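Local coordinates for protein phosphohistidine phosphatase SixA (Escherichia coli, PDB 1UJC) that removes phosphate from the phosphohistidine of the HPt domain of the ArcB sensor, acting as a protein phosphatase in a multistep His-Asp phosphorelay, at residues Asn26-Trp37 and Trp148-Lys156; Ala90-Glu98 and Val136-Gly144. One frame throughout, in Å; residues are numbered along the deposited sequence.

Contact 1: residues Asn26-Trp37 and Trp148-Lys156; sequences NGCDESRLMANW and WQMSPCNLK
Trp37 lays one face of its indole against Met150 and Leu155. Its CG is anti to the backbone N (chi1 179°), which swings the ring off the helix toward the edge strand. Met150 CG stands almost on the normal of the six-membered ring, 3.8 Å from its centroid, while two further bends fold Met150 CE back to 3.4 Å from Trp37 CZ2. The sulfur stays above the same face, a more distant Met-aromatic contact. Leu155 divides its methyls: CD2 covers the five-membered ring of Trp37, and CD1 lies 3.6 Å from Met34 SD. The edge of Trp37 is turned toward the face of Trp148, an offset edge-to-face pair with planes at 88°. Were Trp37 replaced by an alanine, Met150 and Leu155 would probably lose the flat surface they share, and Trp148 its aromatic partner. Met34, flexible and unbranched, curls between the helix and segment 148-156: CG packs against Pro152 CG, and CE lies 3.3 Å from Met150 O. One turn earlier, Glu30 OE2 forms a salt bridge with Lys156 NZ (2.9 Å), accepting its hydrogen bond on the anti side of the carboxylate. Helix 25-40 thus packs on the outermost strand, 144-150, and the tail after it, Met34 also touching Ile133 of the neighbouring strand. Residues 148-155 meet the helix by apolar contact, and Lys156 adds a charged tie at the edge.

Contact 2: residues Ala90-Glu98 and Val136-Gly144; sequences AYLQALTNE and VTLDESGNG
Gln93 and Asn97, one helical turn apart, both donate to the carbonyl oxygen of Glu140. Gln93 NE2 lies 3.0 Å from Glu140 O in a nearly straight bond (176°), with the acceptor in the plane of its amide; an extended chain, CG anti to the backbone N (chi1 172°), carries the group that far. Asn97, with a shorter arm, brings ND2 to 3.1 Å from Glu140 O along a lone pair in the carbonyl plane, though the bond is more bent. The same ND2 also donates to Gln93 O, from above that carbonyl's plane, so its amide bridges helix and turn. Its OD1 meets Glu140 CB at 3.5 Å. Amides suit both places, since each offers N-H groups to a carbonyl without bringing a charge.

Thr96 lies deeper and uses its two branches differently. OG1 turns back to donate to Leu92 O at 2.9 Å, which satisfies a buried hydroxyl within the helix; CG2 is left to press on the turn backbone, 3.5 Å from Glu140 N. Leu138 CD2 then fills in beside Thr96 OG1 and Leu92 CB, 3.8 Å from the latter.

The acceptor is held in place by a type I turn from Asp139 to Gly142. Asp139 OD2 receives Ser141 N, closing an Asx turn, and also Asn143 N, from opposite faces of the carboxylate plane. Gly142 has positive phi (80°), a conformation easy for a residue without CB, and a CB here would approach Gln93 NE2.

This hairpin turn links antiparallel strands 133-138 and 144-150 and rests on the C-terminal part of helix 85-98. Met1 touches Leu92 and Thr96 and pairs with Leu138 through the backbone, while Tyr91 and Leu95 reach strand 47-50.

How the contacts relate
The two contacts lie about 26 Å apart, centre to centre, on opposite sides of the molecule's centre, yet both are built on the hairpin of strands 133-138 and 144-150. These neighbours form one margin of the mixed sheet, with 144-150 outermost. Along the chain helix 25-40 comes first, then helix 85-98, then the hairpin, so the segments of contact 2 fall between those of contact 1. Contact 2 fixes the turn joining the strands to helix 85-98; contact 1 fixes the far end of the second strand, with the tail after it, to helix 25-40. The hairpin is thereby tied to a different helix at each end, uniting distant parts of the single-chain alpha-beta fold.

Contact 1: residues Asn26-Trp37 and Trp148-Lys156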
ATOM      1  N   ASN A  26     -10.207  -6.836 -13.750  1.00 17.98           N
ATOM      2  CA  ASN A  26     -10.055  -7.701 -12.581  1.00 17.12           C
ATOM      3  C   ASN A  26      -9.266  -6.954 -11.511  1.00 16.34           C
ATOM      4  O   ASN A  26      -9.610  -7.002 -10.331  1.00 16.52           O
ATOM      5  CB  ASN A  26      -9.329  -8.996 -12.973  1.00 18.44           C
ATOM      6  CG  ASN A  26      -8.931  -9.838 -11.770  1.00 19.97           C
ATOM      7  OD1 ASN A  26      -9.781 -10.395 -11.065  1.00 19.16           O
ATOM      8  ND2 ASN A  26      -7.626  -9.930 -11.527  1.00 19.90           N
ATOM      9  N   GLY A  27      -8.211  -6.261 -11.934  1.00 15.75           N
ATOM     10  CA  GLY A  27      -7.400  -5.500 -11.000  1.00 14.10           C
ATOM     11  C   GLY A  27      -8.251  -4.481 -10.270  1.00 14.47           C
ATOM     12  O   GLY A  27      -8.035  -4.211  -9.087  1.00 15.49           O
ATOM     13  N   CYS A  28      -9.213  -3.900 -10.983  1.00 14.07           N
ATOM     14  CA  CYS A  28     -10.122  -2.929 -10.391  1.00 14.95           C
ATOM     15  C   CYS A  28     -11.055  -3.671  -9.441  1.00 15.59           C
ATOM     16  O   CYS A  28     -11.223  -3.276  -8.286  1.00 16.45           O
ATOM     17  CB  CYS A  28     -10.955  -2.229 -11.475  1.00 14.67           C
ATOM     18  SG  CYS A  28     -10.059  -1.004 -12.463  1.00 15.44           S
ATOM     19  N   ASP A  29     -11.648  -4.754  -9.932  1.00 17.01           N
ATOM     20  CA  ASP A  29     -12.571  -5.544  -9.128  1.00 17.25           C
ATOM     21  C   ASP A  29     -11.955  -5.982  -7.805  1.00 16.51           C
ATOM     22  O   ASP A  29     -12.540  -5.774  -6.742  1.00 16.28           O
ATOM     23  CB  ASP A  29     -13.042  -6.782  -9.896  1.00 20.07           C
ATOM     24  CG  ASP A  29     -13.764  -6.436 -11.190  1.00 24.28           C
ATOM     25  OD1 ASP A  29     -14.578  -5.489 -11.201  1.00 25.26           O
ATOM     26  OD2 ASP A  29     -13.524  -7.132 -12.197  1.00 26.34           O
ATOM     27  N   GLU A  30     -10.770  -6.585  -7.868  1.00 15.69           N
ATOM     28  CA  GLU A  30     -10.106  -7.054  -6.660  1.00 15.89           C
ATOM     29  C   GLU A  30      -9.680  -5.921  -5.745  1.00 15.46           C
ATOM     30  O   GLU A  30      -9.671  -6.079  -4.524  1.00 13.72           O
ATOM     31  CB  GLU A  30      -8.886  -7.900  -7.008  1.00 14.58           C
ATOM     32  CG  GLU A  30      -9.205  -9.108  -7.848  1.00 17.14           C
ATOM     33  CD  GLU A  30      -8.051 -10.075  -7.902  1.00 18.98           C
ATOM     34  OE1 GLU A  30      -6.904  -9.614  -8.092  1.00 17.25           O
ATOM     35  OE2 GLU A  30      -8.293 -11.292  -7.757  1.00 21.61           O
ATOM     36  N   SER A  31      -9.321  -4.782  -6.323  1.00 14.82           N
ATOM     37  CA  SER A  31      -8.918  -3.657  -5.497  1.00 14.82           C
ATOM     38  C   SER A  31     -10.114  -3.146  -4.698  1.00 14.38           C
ATOM     39  O   SER A  31      -9.968  -2.742  -3.544  1.00 12.92           O
ATOM     40  CB  SER A  31      -8.319  -2.544  -6.358  1.00 14.59           C
ATOM     41  OG  SER A  31      -6.979  -2.859  -6.700  1.00 16.61           O
ATOM     42  N   ARG A  32     -11.297  -3.173  -5.313  1.00 14.33           N
ATOM     43  CA  ARG A  32     -12.515  -2.736  -4.636  1.00 14.36           C
ATOM     44  C   ARG A  32     -12.872  -3.766  -3.569  1.00 14.53           C
ATOM     45  O   ARG A  32     -13.385  -3.426  -2.500  1.00 12.89           O
ATOM     46  CB  ARG A  32     -13.683  -2.597  -5.626  1.00 15.04           C
ATOM     47  CG  ARG A  32     -13.740  -1.265  -6.372  1.00 16.87           C
ATOM     48  CD  ARG A  32     -15.150  -1.000  -6.924  1.00 22.45           C
ATOM     49  NE  ARG A  32     -15.358   0.412  -7.248  1.00 27.22           N
ATOM     50  CZ  ARG A  32     -15.128   0.956  -8.441  1.00 29.07           C
ATOM     51  NH1 ARG A  32     -14.688   0.208  -9.438  1.00 30.61           N
ATOM     52  NH2 ARG A  32     -15.325   2.254  -8.635  1.00 27.71           N
ATOM     53  N   LEU A  33     -12.587  -5.029  -3.872  1.00 15.31           N
ATOM     54  CA  LEU A  33     -12.861  -6.131  -2.957  1.00 15.79           C
ATOM     55  C   LEU A  33     -12.084  -5.930  -1.653  1.00 15.56           C
ATOM     56  O   LEU A  33     -12.645  -6.033  -0.557  1.00 13.38           O
ATOM     57  CB  LEU A  33     -12.454  -7.454  -3.613  1.00 18.17           C
ATOM     58  CG  LEU A  33     -12.893  -8.767  -2.964  1.00 22.95           C
ATOM     59  CD1 LEU A  33     -14.413  -8.792  -2.826  1.00 24.67           C
ATOM     60  CD2 LEU A  33     -12.428  -9.938  -3.830  1.00 23.32           C
ATOM     61  N   MET A  34     -10.791  -5.643  -1.780  1.00 14.75           N
ATOM     62  CA  MET A  34      -9.934  -5.420  -0.617  1.00 14.80           C
ATOM     63  C   MET A  34     -10.336  -4.141   0.119  1.00 14.66           C
ATOM     64  O   MET A  34     -10.272  -4.074   1.349  1.00 15.29           O
ATOM     65  CB  MET A  34      -8.472  -5.319  -1.049  1.00 14.44           C
ATOM     66  CG  MET A  34      -7.878  -6.617  -1.584  1.00 15.80           C
ATOM     67  SD  MET A  34      -7.797  -7.922  -0.335  1.00 17.22           S
ATOM     68  CE  MET A  34      -6.662  -7.200   0.813  1.00 13.29           C
ATOM     69  N   ALA A  35     -10.747  -3.129  -0.638  1.00 13.89           N
ATOM     70  CA  ALA A  35     -11.168  -1.860  -0.056  1.00 13.56           C
ATOM     71  C   ALA A  35     -12.376  -2.075   0.850  1.00 13.26           C
ATOM     72  O   ALA A  35     -12.413  -1.588   1.980  1.00 12.40           O
ATOM     73  CB  ALA A  35     -11.512  -0.868  -1.157  1.00 13.59           C
ATOM     74  N   ASN A  36     -13.362  -2.814   0.352  1.00 13.69           N
ATOM     75  CA  ASN A  36     -14.558  -3.088   1.132  1.00 13.85           C
ATOM     76  C   ASN A  36     -14.230  -3.931   2.356  1.00 12.40           C
ATOM     77  O   ASN A  36     -14.819  -3.747   3.418  1.00 12.22           O
ATOM     78  CB  ASN A  36     -15.619  -3.786   0.273  1.00 15.17           C
ATOM     79  CG  ASN A  36     -16.259  -2.845  -0.741  1.00 19.95           C
ATOM     80  OD1 ASN A  36     -16.631  -1.712  -0.409  1.00 20.01           O
ATOM     81  ND2 ASN A  36     -16.402  -3.312  -1.977  1.00 20.95           N
ATOM     82  N   TRP A  37     -13.285  -4.852   2.212  1.00 12.93           N
ATOM     83  CA  TRP A  37     -12.901  -5.690   3.339  1.00 13.14           C
ATOM     84  C   TRP A  37     -12.351  -4.793   4.449  1.00 14.11           C
ATOM     85  O   TRP A  37     -12.715  -4.940   5.618  1.00 12.48           O
ATOM     86  CB  TRP A  37     -11.843  -6.713   2.918  1.00 13.62           C
ATOM     87  CG  TRP A  37     -11.406  -7.570   4.050  1.00 13.46           C
ATOM     88  CD1 TRP A  37     -12.106  -8.592   4.625  1.00 15.19           C
ATOM     89  CD2 TRP A  37     -10.201  -7.431   4.809  1.00 14.44           C
ATOM     90  NE1 TRP A  37     -11.412  -9.098   5.702  1.00 14.03           N
ATOM     91  CE2 TRP A  37     -10.239  -8.403   5.837  1.00 14.44           C
ATOM     92  CE3 TRP A  37      -9.092  -6.577   4.724  1.00 15.84           C
ATOM     93  CZ2 TRP A  37      -9.213  -8.543   6.772  1.00 11.74           C
ATOM     94  CZ3 TRP A  37      -8.072  -6.716   5.653  1.00 13.82           C
ATOM     95  CH2 TRP A  37      -8.140  -7.693   6.665  1.00 14.92           C
ATOM     96  N   TRP A 148      -0.556  -8.885  10.128  1.00 12.65           N
ATOM     97  CA  TRP A 148      -1.121  -9.886   9.234  1.00 12.43           C
ATOM     98  C   TRP A 148      -1.034  -9.462   7.776  1.00 13.11           C
ATOM     99  O   TRP A 148      -0.561  -8.373   7.451  1.00 10.85           O
ATOM    100  CB  TRP A 148      -2.586 -10.165   9.595  1.00 12.99           C
ATOM    101  CG  TRP A 148      -3.395  -8.926   9.891  1.00 12.03           C
ATOM    102  CD1 TRP A 148      -3.701  -8.424  11.122  1.00 11.40           C
ATOM    103  CD2 TRP A 148      -3.980  -8.030   8.938  1.00 13.20           C
ATOM    104  NE1 TRP A 148      -4.441  -7.273  10.996  1.00 11.70           N
ATOM    105  CE2 TRP A 148      -4.624  -7.007   9.666  1.00 11.81           C
ATOM    106  CE3 TRP A 148      -4.021  -7.991   7.539  1.00 12.03           C
ATOM    107  CZ2 TRP A 148      -5.302  -5.958   9.042  1.00 12.67           C
ATOM    108  CZ3 TRP A 148      -4.695  -6.948   6.919  1.00 12.87           C
ATOM    109  CH2 TRP A 148      -5.327  -5.945   7.671  1.00 11.17           C
ATOM    110  N   GLN A 149      -1.500 -10.343   6.902  1.00 14.09           N
ATOM    111  CA  GLN A 149      -1.492 -10.085   5.472  1.00 16.61           C
ATOM    112  C   GLN A 149      -2.771 -10.689   4.909  1.00 17.15           C
ATOM    113  O   GLN A 149      -3.121 -11.823   5.230  1.00 17.03           O
ATOM    114  CB  GLN A 149      -0.279 -10.759   4.842  1.00 18.41           C
ATOM    115  CG  GLN A 149       0.049 -10.306   3.451  1.00 22.50           C
ATOM    116  CD  GLN A 149       0.851 -11.355   2.718  1.00 25.23           C
ATOM    117  OE1 GLN A 149       1.748 -11.990   3.293  1.00 25.58           O
ATOM    118  NE2 GLN A 149       0.534 -11.552   1.453  1.00 25.36           N
ATOM    119  N   MET A 150      -3.469  -9.933   4.072  1.00 16.46           N
ATOM    120  CA  MET A 150      -4.715 -10.405   3.489  1.00 17.11           C
ATOM    121  C   MET A 150      -4.656 -10.247   1.979  1.00 16.83           C
ATOM    122  O   MET A 150      -4.144  -9.251   1.481  1.00 16.50           O
ATOM    123  CB  MET A 150      -5.883  -9.590   4.056  1.00 17.07           C
ATOM    124  CG  MET A 150      -7.255  -9.962   3.518  1.00 18.64           C
ATOM    125  SD  MET A 150      -7.753 -11.639   3.945  1.00 17.32           S
ATOM    126  CE  MET A 150      -7.908 -11.501   5.727  1.00 18.66           C
ATOM    127  N   SER A 151      -5.172 -11.226   1.245  1.00 18.17           N
ATOM    128  CA  SER A 151      -5.161 -11.133  -0.214  1.00 18.13           C
ATOM    129  C   SER A 151      -6.539 -11.434  -0.795  1.00 18.08           C
ATOM    130  O   SER A 151      -7.363 -12.092  -0.153  1.00 16.88           O
ATOM    131  CB  SER A 151      -4.104 -12.081  -0.800  1.00 18.98           C
ATOM    132  OG  SER A 151      -4.329 -13.421  -0.410  1.00 22.30           O
ATOM    133  N   PRO A 152      -6.815 -10.945  -2.017  1.00 17.57           N
ATOM    134  CA  PRO A 152      -8.110 -11.174  -2.660  1.00 18.77           C
ATOM    135  C   PRO A 152      -8.549 -12.636  -2.656  1.00 19.81           C
ATOM    136  O   PRO A 152      -9.743 -12.927  -2.597  1.00 20.44           O
ATOM    137  CB  PRO A 152      -7.889 -10.645  -4.076  1.00 17.94           C
ATOM    138  CG  PRO A 152      -6.924  -9.542  -3.864  1.00 18.18           C
ATOM    139  CD  PRO A 152      -5.934 -10.158  -2.898  1.00 18.40           C
ATOM    140  N   CYS A 153      -7.593 -13.557  -2.720  1.00 20.46           N
ATOM    141  CA  CYS A 153      -7.944 -14.970  -2.730  1.00 22.25           C
ATOM    142  C   CYS A 153      -8.373 -15.472  -1.355  1.00 22.35           C
ATOM    143  O   CYS A 153      -9.249 -16.329  -1.259  1.00 24.22           O
ATOM    144  CB  CYS A 153      -6.779 -15.819  -3.253  1.00 22.78           C
ATOM    145  SG  CYS A 153      -5.460 -16.171  -2.066  1.00 26.07           S
ATOM    146  N   ASN A 154      -7.766 -14.948  -0.293  1.00 23.13           N
ATOM    147  CA  ASN A 154      -8.128 -15.382   1.059  1.00 24.85           C
ATOM    148  C   ASN A 154      -9.477 -14.793   1.451  1.00 26.16           C
ATOM    149  O   ASN A 154      -9.931 -14.947   2.582  1.00 27.59           O
ATOM    150  CB  ASN A 154      -7.084 -14.949   2.088  1.00 24.04           C
ATOM    151  CG  ASN A 154      -7.364 -15.516   3.478  1.00 24.70           C
ATOM    152  OD1 ASN A 154      -6.959 -14.945   4.486  1.00 23.40           O
ATOM    153  ND2 ASN A 154      -8.056 -16.653   3.529  1.00 23.96           N
ATOM    154  N   LEU A 155     -10.095 -14.081   0.521  1.00 27.03           N
ATOM    155  CA  LEU A 155     -11.406 -13.490   0.754  1.00 29.04           C
ATOM    156  C   LEU A 155     -12.327 -14.160  -0.256  1.00 31.34           C
ATOM    157  O   LEU A 155     -13.376 -14.701   0.108  1.00 33.28           O
ATOM    158  CB  LEU A 155     -11.385 -11.977   0.502  1.00 28.94           C
ATOM    159  CG  LEU A 155     -10.459 -11.089   1.341  1.00 29.54           C
ATOM    160  CD1 LEU A 155     -10.656  -9.634   0.943  1.00 29.72           C
ATOM    161  CD2 LEU A 155     -10.766 -11.268   2.821  1.00 29.96           C
ATOM    162  N   LYS A 156     -11.896 -14.137  -1.521  1.00 31.93           N
ATOM    163  CA  LYS A 156     -12.621 -14.715  -2.662  1.00 32.88           C
ATOM    164  C   LYS A 156     -13.158 -16.130  -2.478  1.00 33.47           C
ATOM    165  O   LYS A 156     -14.398 -16.306  -2.539  1.00 33.38           O
ATOM    166  CB  LYS A 156     -11.726 -14.716  -3.905  1.00 32.01           C
ATOM    167  CG  LYS A 156     -11.821 -13.481  -4.785  1.00 30.74           C
ATOM    168  CD  LYS A 156     -11.085 -13.741  -6.094  1.00 30.66           C
ATOM    169  CE  LYS A 156     -11.261 -12.596  -7.086  1.00 31.02           C
ATOM    170  NZ  LYS A 156     -10.577 -12.906  -8.372  1.00 30.58           N
TER

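Contact 2: residues Ala90-Glu98 and Val136-Gly144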
ATOM      1  N   ALA A  90      11.743   6.227   6.616  1.00 11.27           N
ATOM      2  CA  ALA A  90      11.928   7.490   7.323  1.00 10.14           C
ATOM      3  C   ALA A  90      10.706   8.402   7.195  1.00 10.26           C
ATOM      4  O   ALA A  90      10.353   9.118   8.133  1.00 11.20           O
ATOM      5  CB  ALA A  90      13.169   8.204   6.795  1.00 10.09           C
ATOM      6  N   TYR A  91      10.067   8.380   6.030  1.00 10.59           N
ATOM      7  CA  TYR A  91       8.885   9.201   5.796  1.00 11.78           C
ATOM      8  C   TYR A  91       7.798   8.717   6.765  1.00 11.76           C
ATOM      9  O   TYR A  91       7.123   9.518   7.414  1.00 11.35           O
ATOM     10  CB  TYR A  91       8.421   9.039   4.339  1.00 11.55           C
ATOM     11  CG  TYR A  91       7.411  10.063   3.848  1.00 11.39           C
ATOM     12  CD1 TYR A  91       7.805  11.121   3.026  1.00 12.18           C
ATOM     13  CD2 TYR A  91       6.055   9.949   4.163  1.00 10.74           C
ATOM     14  CE1 TYR A  91       6.875  12.032   2.524  1.00 11.57           C
ATOM     15  CE2 TYR A  91       5.117  10.857   3.667  1.00 10.27           C
ATOM     16  CZ  TYR A  91       5.535  11.894   2.847  1.00 12.71           C
ATOM     17  OH  TYR A  91       4.616  12.792   2.346  1.00 13.19           O
ATOM     18  N   LEU A  92       7.648   7.400   6.871  1.00 11.44           N
ATOM     19  CA  LEU A  92       6.652   6.817   7.761  1.00 10.77           C
ATOM     20  C   LEU A  92       6.945   7.124   9.230  1.00 10.98           C
ATOM     21  O   LEU A  92       6.026   7.397  10.003  1.00 10.80           O
ATOM     22  CB  LEU A  92       6.559   5.302   7.539  1.00  9.71           C
ATOM     23  CG  LEU A  92       5.691   4.877   6.349  1.00 11.11           C
ATOM     24  CD1 LEU A  92       5.930   3.410   6.002  1.00 11.23           C
ATOM     25  CD2 LEU A  92       4.230   5.117   6.690  1.00 11.61           C
ATOM     26  N   GLN A  93       8.221   7.090   9.610  1.00 10.84           N
ATOM     27  CA  GLN A  93       8.601   7.383  10.988  1.00 10.98           C
ATOM     28  C   GLN A  93       8.260   8.843  11.287  1.00 11.30           C
ATOM     29  O   GLN A  93       7.813   9.172  12.387  1.00  9.89           O
ATOM     30  CB  GLN A  93      10.101   7.116  11.210  1.00 11.34           C
ATOM     31  CG  GLN A  93      10.628   7.576  12.574  1.00 13.46           C
ATOM     32  CD  GLN A  93      11.994   7.001  12.929  1.00 14.10           C
ATOM     33  OE1 GLN A  93      12.856   6.822  12.063  1.00 16.88           O
ATOM     34  NE2 GLN A  93      12.202   6.724  14.215  1.00 13.39           N
ATOM     35  N   ALA A  94       8.459   9.711  10.296  1.00 12.19           N
ATOM     36  CA  ALA A  94       8.144  11.126  10.448  1.00 12.65           C
ATOM     37  C   ALA A  94       6.665  11.266  10.789  1.00 12.75           C
ATOM     38  O   ALA A  94       6.308  11.847  11.813  1.00 13.57           O
ATOM     39  CB  ALA A  94       8.451  11.877   9.164  1.00 11.99           C
ATOM     40  N   LEU A  95       5.802  10.726   9.934  1.00 13.59           N
ATOM     41  CA  LEU A  95       4.368  10.808  10.171  1.00 13.03           C
ATOM     42  C   LEU A  95       3.996  10.220  11.531  1.00 14.04           C
ATOM     43  O   LEU A  95       3.108  10.734  12.211  1.00 14.54           O
ATOM     44  CB  LEU A  95       3.600  10.087   9.059  1.00 15.09           C
ATOM     45  CG  LEU A  95       3.768  10.627   7.632  1.00 13.80           C
ATOM     46  CD1 LEU A  95       2.829   9.875   6.688  1.00 15.78           C
ATOM     47  CD2 LEU A  95       3.465  12.110   7.605  1.00 12.77           C
ATOM     48  N   THR A  96       4.673   9.146  11.926  1.00 13.39           N
ATOM     49  CA  THR A  96       4.402   8.509  13.212  1.00 14.12           C
ATOM     50  C   THR A  96       4.635   9.496  14.349  1.00 13.46           C
ATOM     51  O   THR A  96       3.816   9.606  15.259  1.00 14.93           O
ATOM     52  CB  THR A  96       5.295   7.259  13.427  1.00 14.10           C
ATOM     53  OG1 THR A  96       4.941   6.250  12.474  1.00 13.98           O
ATOM     54  CG2 THR A  96       5.110   6.697  14.832  1.00 15.72           C
ATOM     55  N   ASN A  97       5.748  10.219  14.291  1.00 14.24           N
ATOM     56  CA  ASN A  97       6.078  11.199  15.319  1.00 12.62           C
ATOM     57  C   ASN A  97       5.203  12.445  15.211  1.00 12.94           C
ATOM     58  O   ASN A  97       5.099  13.223  16.157  1.00 13.34           O
ATOM     59  CB  ASN A  97       7.556  11.584  15.219  1.00 13.10           C
ATOM     60  CG  ASN A  97       8.467  10.544  15.833  1.00 14.44           C
ATOM     61  OD1 ASN A  97       8.619  10.477  17.054  1.00 13.38           O
ATOM     62  ND2 ASN A  97       9.065   9.711  14.990  1.00 13.21           N
ATOM     63  N   GLU A  98       4.576  12.618  14.053  1.00 12.42           N
ATOM     64  CA  GLU A  98       3.696  13.752  13.797  1.00 13.10           C
ATOM     65  C   GLU A  98       2.356  13.527  14.491  1.00 12.98           C
ATOM     66  O   GLU A  98       1.631  14.472  14.789  1.00 12.80           O
ATOM     67  CB  GLU A  98       3.490  13.920  12.280  1.00 12.96           C
ATOM     68  CG  GLU A  98       2.489  15.000  11.871  1.00 13.16           C
ATOM     69  CD  GLU A  98       2.408  15.192  10.361  1.00 13.05           C
ATOM     70  OE1 GLU A  98       3.381  15.693   9.765  1.00 12.59           O
ATOM     71  OE2 GLU A  98       1.370  14.838   9.764  1.00 14.79           O
ATOM     72  N   VAL A 136       1.003  -3.335   9.405  1.00 10.66           N
ATOM     73  CA  VAL A 136       2.177  -3.129  10.233  1.00 12.07           C
ATOM     74  C   VAL A 136       1.912  -2.043  11.257  1.00 11.94           C
ATOM     75  O   VAL A 136       1.446  -0.966  10.910  1.00 14.44           O
ATOM     76  CB  VAL A 136       3.386  -2.679   9.379  1.00 11.72           C
ATOM     77  CG1 VAL A 136       4.554  -2.302  10.278  1.00 13.06           C
ATOM     78  CG2 VAL A 136       3.786  -3.788   8.411  1.00 10.75           C
ATOM     79  N   THR A 137       2.202  -2.329  12.518  1.00 12.29           N
ATOM     80  CA  THR A 137       2.032  -1.324  13.556  1.00 11.87           C
ATOM     81  C   THR A 137       3.420  -0.747  13.774  1.00 12.55           C
ATOM     82  O   THR A 137       4.338  -1.464  14.171  1.00 12.58           O
ATOM     83  CB  THR A 137       1.524  -1.935  14.862  1.00 11.82           C
ATOM     84  OG1 THR A 137       0.203  -2.449  14.661  1.00 10.01           O
ATOM     85  CG2 THR A 137       1.502  -0.883  15.964  1.00 13.37           C
ATOM     86  N   LEU A 138       3.573   0.542  13.491  1.00 12.36           N
ATOM     87  CA  LEU A 138       4.864   1.208  13.624  1.00 13.31           C
ATOM     88  C   LEU A 138       4.903   2.181  14.794  1.00 14.17           C
ATOM     89  O   LEU A 138       3.981   2.982  14.983  1.00 14.25           O
ATOM     90  CB  LEU A 138       5.188   1.959  12.332  1.00 12.97           C
ATOM     91  CG  LEU A 138       6.558   2.622  12.164  1.00 14.07           C
ATOM     92  CD1 LEU A 138       7.670   1.569  12.140  1.00 12.62           C
ATOM     93  CD2 LEU A 138       6.556   3.407  10.863  1.00 14.37           C
ATOM     94  N   ASP A 139       5.971   2.115  15.580  1.00 14.19           N
ATOM     95  CA  ASP A 139       6.103   3.023  16.703  1.00 15.95           C
ATOM     96  C   ASP A 139       7.021   4.191  16.342  1.00 15.86           C
ATOM     97  O   ASP A 139       7.631   4.217  15.268  1.00 16.26           O
ATOM     98  CB  ASP A 139       6.586   2.283  17.966  1.00 15.74           C
ATOM     99  CG  ASP A 139       8.063   1.937  17.942  1.00 18.00           C
ATOM    100  OD1 ASP A 139       8.468   1.095  18.779  1.00 18.09           O
ATOM    101  OD2 ASP A 139       8.819   2.499  17.121  1.00 15.68           O
ATOM    102  N   GLU A 140       7.100   5.154  17.248  1.00 16.09           N
ATOM    103  CA  GLU A 140       7.885   6.365  17.050  1.00 19.05           C
ATOM    104  C   GLU A 140       9.383   6.180  16.785  1.00 17.68           C
ATOM    105  O   GLU A 140      10.029   7.054  16.204  1.00 16.56           O
ATOM    106  CB  GLU A 140       7.668   7.283  18.250  1.00 20.60           C
ATOM    107  CG  GLU A 140       6.197   7.378  18.693  1.00 25.25           C
ATOM    108  CD  GLU A 140       5.688   6.116  19.405  1.00 28.56           C
ATOM    109  OE1 GLU A 140       6.386   5.634  20.323  1.00 30.23           O
ATOM    110  OE2 GLU A 140       4.587   5.615  19.060  1.00 26.98           O
ATOM    111  N   SER A 141       9.934   5.042  17.193  1.00 18.40           N
ATOM    112  CA  SER A 141      11.352   4.779  16.982  1.00 17.79           C
ATOM    113  C   SER A 141      11.595   3.982  15.708  1.00 18.69           C
ATOM    114  O   SER A 141      12.693   3.480  15.481  1.00 20.21           O
ATOM    115  CB  SER A 141      11.938   4.047  18.189  1.00 18.16           C
ATOM    116  OG  SER A 141      11.906   4.888  19.332  1.00 19.46           O
ATOM    117  N   GLY A 142      10.562   3.874  14.877  1.00 18.69           N
ATOM    118  CA  GLY A 142      10.687   3.147  13.625  1.00 18.58           C
ATOM    119  C   GLY A 142      10.587   1.642  13.770  1.00 18.56           C
ATOM    120  O   GLY A 142      10.889   0.908  12.836  1.00 19.33           O
ATOM    121  N   ASN A 143      10.159   1.175  14.938  1.00 18.38           N
ATOM    122  CA  ASN A 143      10.040  -0.255  15.167  1.00 19.59           C
ATOM    123  C   ASN A 143       8.633  -0.727  14.809  1.00 17.66           C
ATOM    124  O   ASN A 143       7.648  -0.324  15.434  1.00 17.38           O
ATOM    125  CB  ASN A 143      10.354  -0.579  16.625  1.00 22.79           C
ATOM    126  CG  ASN A 143      11.142  -1.862  16.772  1.00 28.75           C
ATOM    127  OD1 ASN A 143      11.573  -2.222  17.874  1.00 33.08           O
ATOM    128  ND2 ASN A 143      11.342  -2.561  15.660  1.00 29.09           N
ATOM    129  N   GLY A 144       8.547  -1.582  13.798  1.00 15.69           N
ATOM    130  CA  GLY A 144       7.256  -2.068  13.364  1.00 13.80           C
ATOM    131  C   GLY A 144       7.021  -3.539  13.612  1.00 12.98           C
ATOM    132  O   GLY A 144       7.953  -4.342  13.635  1.00 12.31           O
TER